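Local coordinates for protein porphyranase B (Zobellia galactanivorans, PDB 3JUU) that cleaves the red-algal polysaccharide porphyran at linkages between beta-D-galactopyranose and alpha-L-galactopyranose-6-sulfate, as a jelly-roll glycoside hydrolase of family GH16, at residues K40-E44 and K45-I49; M160-F163 and D164-M167. All coordinates share one frame; numbering follows the deposited sequence.

Contact 1 (K40-E44 and K45-I49); sequences KKIDE and KKWQI. With SO4 (sulfate ion), chain E.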
loop_
_atom_site.group_PDB
_atom_site.type_symbol
_atom_site.label_atom_id
_atom_site.label_comp_id
_atom_site.label_asym_id
_atom_site.label_seq_id
_atom_site.Cartn_x
_atom_site.Cartn_y
_atom_site.Cartn_z
ATOM N N LYS A 40 21.429 5.964 2.854
ATOM C CA LYS A 40 21.210 6.038 4.307
ATOM C C LYS A 40 19.951 6.751 4.684
ATOM O O LYS A 40 19.489 6.597 5.814
ATOM C CB LYS A 40 22.431 6.720 4.981
ATOM C CG LYS A 40 23.777 5.947 4.706
ATOM C CD LYS A 40 25.060 6.682 5.161
ATOM C CE LYS A 40 25.403 7.956 4.331
ATOM N NZ LYS A 40 25.618 7.713 2.835
ATOM N N LYS A 41 19.400 7.569 3.804
ATOM C CA LYS A 41 18.224 8.407 4.148
ATOM C C LYS A 41 17.220 8.406 2.974
ATOM O O LYS A 41 17.603 8.564 1.818
ATOM C CB LYS A 41 18.669 9.838 4.383
ATOM C CG LYS A 41 19.592 9.983 5.654
ATOM C CD LYS A 41 18.787 10.209 6.935
ATOM C CE LYS A 41 19.720 10.489 8.153
ATOM N NZ LYS A 41 20.123 9.218 8.892
ATOM N N ILE A 42 15.942 8.227 3.287
ATOM C CA ILE A 42 14.933 8.217 2.232
ATOM C C ILE A 42 14.958 9.543 1.488
ATOM O O ILE A 42 15.147 10.614 2.074
ATOM C CB ILE A 42 13.486 7.867 2.780
ATOM C CG1 ILE A 42 12.499 7.654 1.614
ATOM C CG2 ILE A 42 12.967 8.921 3.821
ATOM C CD1 ILE A 42 11.123 7.042 2.096
ATOM N N ASP A 43 14.733 9.479 0.182
ATOM C CA ASP A 43 14.729 10.668 -0.657
ATOM C C ASP A 43 13.422 11.408 -0.489
ATOM O O ASP A 43 12.375 10.964 -0.987
ATOM C CB ASP A 43 14.930 10.179 -2.127
ATOM C CG ASP A 43 14.829 11.276 -3.148
ATOM O OD1 ASP A 43 14.682 12.451 -2.797
ATOM O OD2 ASP A 43 14.928 10.939 -4.342
ATOM N N GLU A 44 13.462 12.542 0.230
ATOM C CA GLU A 44 12.256 13.287 0.497
ATOM C C GLU A 44 11.868 14.238 -0.602
ATOM O O GLU A 44 10.867 14.913 -0.474
ATOM C CB GLU A 44 12.316 13.968 1.867
ATOM C CG GLU A 44 12.223 12.944 3.016
ATOM C CD GLU A 44 12.187 13.599 4.380
ATOM O OE1 GLU A 44 13.205 13.443 5.095
ATOM O OE2 GLU A 44 11.215 14.266 4.749
ATOM N N LYS A 45 12.637 14.279 -1.700
ATOM C CA LYS A 45 12.101 14.982 -2.870
ATOM C C LYS A 45 11.162 14.008 -3.639
ATOM O O LYS A 45 10.345 14.443 -4.398
ATOM C CB LYS A 45 13.208 15.432 -3.847
ATOM C CG LYS A 45 14.211 16.520 -3.253
ATOM C CD LYS A 45 13.734 17.985 -3.415
ATOM C CE LYS A 45 12.548 18.450 -2.476
ATOM N NZ LYS A 45 12.888 19.310 -1.274
ATOM N N LYS A 46 11.324 12.702 -3.425
ATOM C CA LYS A 46 10.500 11.708 -4.154
ATOM C C LYS A 46 9.328 11.276 -3.276
ATOM O O LYS A 46 8.189 11.026 -3.767
ATOM C CB LYS A 46 11.351 10.516 -4.475
ATOM C CG LYS A 46 10.670 9.477 -5.407
ATOM C CD LYS A 46 11.742 8.418 -5.871
ATOM C CE LYS A 46 12.535 8.914 -7.074
ATOM N NZ LYS A 46 13.575 7.921 -7.402
ATOM N N TRP A 47 9.596 11.182 -1.972
ATOM C CA TRP A 47 8.656 10.604 -1.017
ATOM C C TRP A 47 8.308 11.588 0.072
ATOM O O TRP A 47 9.217 12.361 0.522
ATOM C CB TRP A 47 9.248 9.350 -0.382
ATOM C CG TRP A 47 9.691 8.323 -1.385
ATOM C CD1 TRP A 47 10.996 7.994 -1.706
ATOM C CD2 TRP A 47 8.843 7.466 -2.194
ATOM N NE1 TRP A 47 11.004 6.979 -2.676
ATOM C CE2 TRP A 47 9.703 6.651 -3.001
ATOM C CE3 TRP A 47 7.441 7.336 -2.334
ATOM C CZ2 TRP A 47 9.208 5.665 -3.955
ATOM C CZ3 TRP A 47 6.927 6.353 -3.272
ATOM C CH2 TRP A 47 7.821 5.542 -4.077
ATOM N N GLN A 48 7.058 11.524 0.536
ATOM C CA GLN A 48 6.557 12.380 1.653
ATOM C C GLN A 48 6.399 11.449 2.821
ATOM O O GLN A 48 5.650 10.460 2.762
ATOM C CB GLN A 48 5.220 13.097 1.340
ATOM C CG GLN A 48 4.709 13.996 2.444
ATOM C CD GLN A 48 3.566 14.799 1.968
ATOM O OE1 GLN A 48 2.665 14.285 1.246
ATOM N NE2 GLN A 48 3.538 16.065 2.372
ATOM N N ILE A 49 7.076 11.773 3.923
ATOM C CA ILE A 49 6.922 10.958 5.151
ATOM C C ILE A 49 6.402 11.785 6.353
ATOM O O ILE A 49 6.196 11.204 7.425
ATOM C CB ILE A 49 8.242 10.287 5.506
ATOM C CG1 ILE A 49 9.349 11.319 5.935
ATOM C CG2 ILE A 49 8.721 9.358 4.283
ATOM C CD1 ILE A 49 10.662 10.632 6.505
HETATM S S SO4 E . 22.288 8.840 1.169
HETATM O O1 SO4 E . 23.278 7.732 1.176
HETATM O O2 SO4 E . 22.841 10.001 1.854
HETATM O O3 SO4 E . 21.864 9.182 -0.198
HETATM O O4 SO4 E . 21.096 8.470 1.932
HETATM O O HOH W 1 15.233 8.182 -4.914
HETATM O O HOH W 2 8.670 14.167 3.687
#

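Contact 2 (M160-F163 and D164-M167); sequences MKYF and DQTM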
loop_
_atom_site.group_PDB
_atom_site.type_symbol
_atom_site.label_atom_id
_atom_site.label_comp_id
_atom_site.label_asym_id
_atom_site.label_seq_id
_atom_site.Cartn_x
_atom_site.Cartn_y
_atom_site.Cartn_z
ATOM N N MET A 160 -11.787 -12.328 8.705
ATOM C CA MET A 160 -10.358 -11.964 8.712
ATOM C C MET A 160 -9.393 -13.014 9.250
ATOM O O MET A 160 -8.208 -12.732 9.366
ATOM C CB MET A 160 -10.150 -10.626 9.465
ATOM C CG MET A 160 -11.169 -10.454 10.581
ATOM S SD MET A 160 -10.637 -9.167 11.721
ATOM C CE MET A 160 -12.102 -8.131 11.838
ATOM N N LYS A 161 -9.872 -14.215 9.596
ATOM C CA LYS A 161 -8.987 -15.180 10.256
ATOM C C LYS A 161 -7.718 -15.545 9.441
ATOM O O LYS A 161 -6.726 -15.983 10.007
ATOM C CB LYS A 161 -9.769 -16.446 10.642
ATOM C CG LYS A 161 -10.464 -17.074 9.462
ATOM C CD LYS A 161 -11.364 -18.233 9.871
ATOM C CE LYS A 161 -12.046 -18.769 8.600
ATOM N NZ LYS A 161 -12.806 -20.041 8.884
ATOM N N TYR A 162 -7.754 -15.357 8.111
ATOM C CA TYR A 162 -6.542 -15.649 7.279
ATOM C C TYR A 162 -5.890 -14.429 6.717
ATOM O O TYR A 162 -5.083 -14.559 5.771
ATOM C CB TYR A 162 -6.900 -16.539 6.077
ATOM C CG TYR A 162 -7.501 -17.819 6.546
ATOM C CD1 TYR A 162 -6.734 -18.721 7.307
ATOM C CD2 TYR A 162 -8.840 -18.154 6.213
ATOM C CE1 TYR A 162 -7.277 -19.941 7.734
ATOM C CE2 TYR A 162 -9.376 -19.367 6.616
ATOM C CZ TYR A 162 -8.598 -20.231 7.399
ATOM O OH TYR A 162 -9.121 -21.414 7.831
ATOM N N PHE A 163 -6.221 -13.261 7.271
ATOM C CA PHE A 163 -5.746 -11.996 6.714
ATOM C C PHE A 163 -4.209 -11.876 6.675
ATOM O O PHE A 163 -3.687 -11.062 5.888
ATOM C CB PHE A 163 -6.377 -10.799 7.472
ATOM C CG PHE A 163 -6.413 -9.535 6.697
ATOM C CD1 PHE A 163 -7.440 -9.344 5.758
ATOM C CD2 PHE A 163 -5.459 -8.517 6.867
ATOM C CE1 PHE A 163 -7.516 -8.177 5.006
ATOM C CE2 PHE A 163 -5.545 -7.353 6.123
ATOM C CZ PHE A 163 -6.569 -7.189 5.182
ATOM N N ASP A 164 -3.518 -12.624 7.531
ATOM C CA ASP A 164 -2.066 -12.594 7.627
ATOM C C ASP A 164 -1.352 -13.554 6.658
ATOM O O ASP A 164 -0.110 -13.704 6.725
ATOM C CB ASP A 164 -1.654 -12.956 9.086
ATOM C CG ASP A 164 -2.116 -14.384 9.539
ATOM O OD1 ASP A 164 -2.980 -15.014 8.889
ATOM O OD2 ASP A 164 -1.638 -14.817 10.613
ATOM N N GLN A 165 -2.109 -14.275 5.831
ATOM C CA GLN A 165 -1.482 -15.217 4.907
ATOM C C GLN A 165 -2.065 -15.117 3.499
ATOM O O GLN A 165 -1.978 -16.064 2.774
ATOM C CB GLN A 165 -1.556 -16.643 5.435
ATOM C CG GLN A 165 -2.938 -17.093 5.822
ATOM C CD GLN A 165 -2.858 -18.418 6.598
ATOM O OE1 GLN A 165 -2.095 -18.537 7.548
ATOM N NE2 GLN A 165 -3.572 -19.419 6.135
ATOM N N THR A 166 -2.615 -13.959 3.143
ATOM C CA THR A 166 -3.220 -13.773 1.849
ATOM C C THR A 166 -2.716 -12.468 1.199
ATOM O O THR A 166 -2.279 -11.527 1.881
ATOM C CB THR A 166 -4.762 -13.791 1.997
ATOM O OG1 THR A 166 -5.092 -12.968 3.102
ATOM C CG2 THR A 166 -5.280 -15.218 2.410
ATOM N N MET A 167 -2.814 -12.389 -0.117
ATOM C CA MET A 167 -2.792 -11.074 -0.779
ATOM C C MET A 167 -4.227 -10.555 -0.819
ATOM O O MET A 167 -5.118 -11.149 -1.431
ATOM C CB MET A 167 -2.238 -11.194 -2.221
ATOM C CG MET A 167 -2.064 -9.816 -2.867
ATOM S SD MET A 167 -1.369 -10.118 -4.551
ATOM C CE MET A 167 -1.432 -8.496 -5.255
HETATM O O HOH W 3 -4.319 -16.947 9.908
HETATM O O HOH W 4 -1.456 -11.115 4.494
#

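Contact 1 (K40-E44 and K45-I49)
D43 folds the chain back on itself just before the short strand 47-48. Its carbonyl oxygen takes two backbone donors at once: W47 N, 3.0 Å from D43 O and in the carbonyl plane, and K46 N, which comes from above that plane. The side chain adds an Asx turn, with K45 N donating to D43 OD1 at 3.0 Å from above the carboxylate plane. CG lies anti to the backbone N (chi1 175°), which swings the carboxylate forward over the amides of K45 and K46.

On the apolar side of the turn the packing is close. The I42 side chain crosses that of W47 at about a right angle, I42 CG1 lying 3.7 Å from W47 CD1, while the other branch, I42 CG2, meets I49 CD1 at 3.9 Å. V99 of strand 90-101 touches I42, W47 and I49 together, and W47 NE1 is hydrogen-bonded to D35 OD2. K46 CG rides over the rim of one indole face, and K46 NZ continues to the carbonyl of S34.

The outer side is looser and wetter. One water links D43 OD2 to K46 NZ, whose charges stay 4.5 Å apart, and another joins E44 OE2 to I49 N where the glutamate passes across the isoleucine. Further out, K40 and K41 hold a sulfate, probably from the crystallisation liquor, through both backbone amides and K40 NZ.

Were D43 an alanine, K45 N would probably lose its side-chain acceptor, and the water on K46 NZ the carboxylate it donates to, so that the turn would be less firmly set. The chemistry implies a turn closed by the backbone carbonyl of D43 and reinforced by its carboxylate, delivering W47 to the apolar layer while the carboxylates of D43 and E44 take water on the outer side.

Contact 2 (M160-F163 and D164-M167)
The carbonyl of Y162 receives Q165 N at 3.0 Å from Y162 O, along a nearly straight N-H (163°) that comes from above the carbonyl plane. T166 OG1 lies 3.1 Å from the same Y162 O, with N168 OD1 also within reach of its proton. Q165 CG sits between the backbone N and the carbonyl carbon (chi1 53°), which brings it 3.3 Å from Y162 O. The Q165 side chain runs alongside the Y162 ring in the same direction. Q165 NE2 comes within 3.4 Å of Y162 CD1, the amide tilted 30° from the ring plane.

A second shell sets these groups. K196 reaches both Q165 OE1 and, in a salt bridge, D164 OD2; a water joins D164 OD1 to the carbonyl of K161. Another water spans the carbonyls of F163 and T166, and Q147 donates to the latter. Upstream, a type I turn closes with F163 N on M160 O. The F163 ring meets that of W247 edge-to-face, and the F163 side chain lies about 4 Å from that of E148, the probable proton donor. The polar ties concentrate on backbone carbonyls and K196, consistent with a defined entry into strand 166-174 beside the active site.

Contact 1 and contact 2 come in series along the chain, on opposite sides of its centre. Their centres are 30 Å apart and their nearest atoms about 17 Å, so neither touches the other. Each is a turn leading into a strand of the jelly roll. Strand 47-48 pairs with 90-101, and from there the pairing runs antiparallel through 237-242, 122-128 and 141-150 to 166-174, the strand that contact 2 begins. That path passes strand 141-150, which carries E143 and E148, probably the nucleophile and the proton donor. Contact 2 lies next to this site, whereas contact 1 sits away from it, where the loop after strand 26-29 packs against the sandwich.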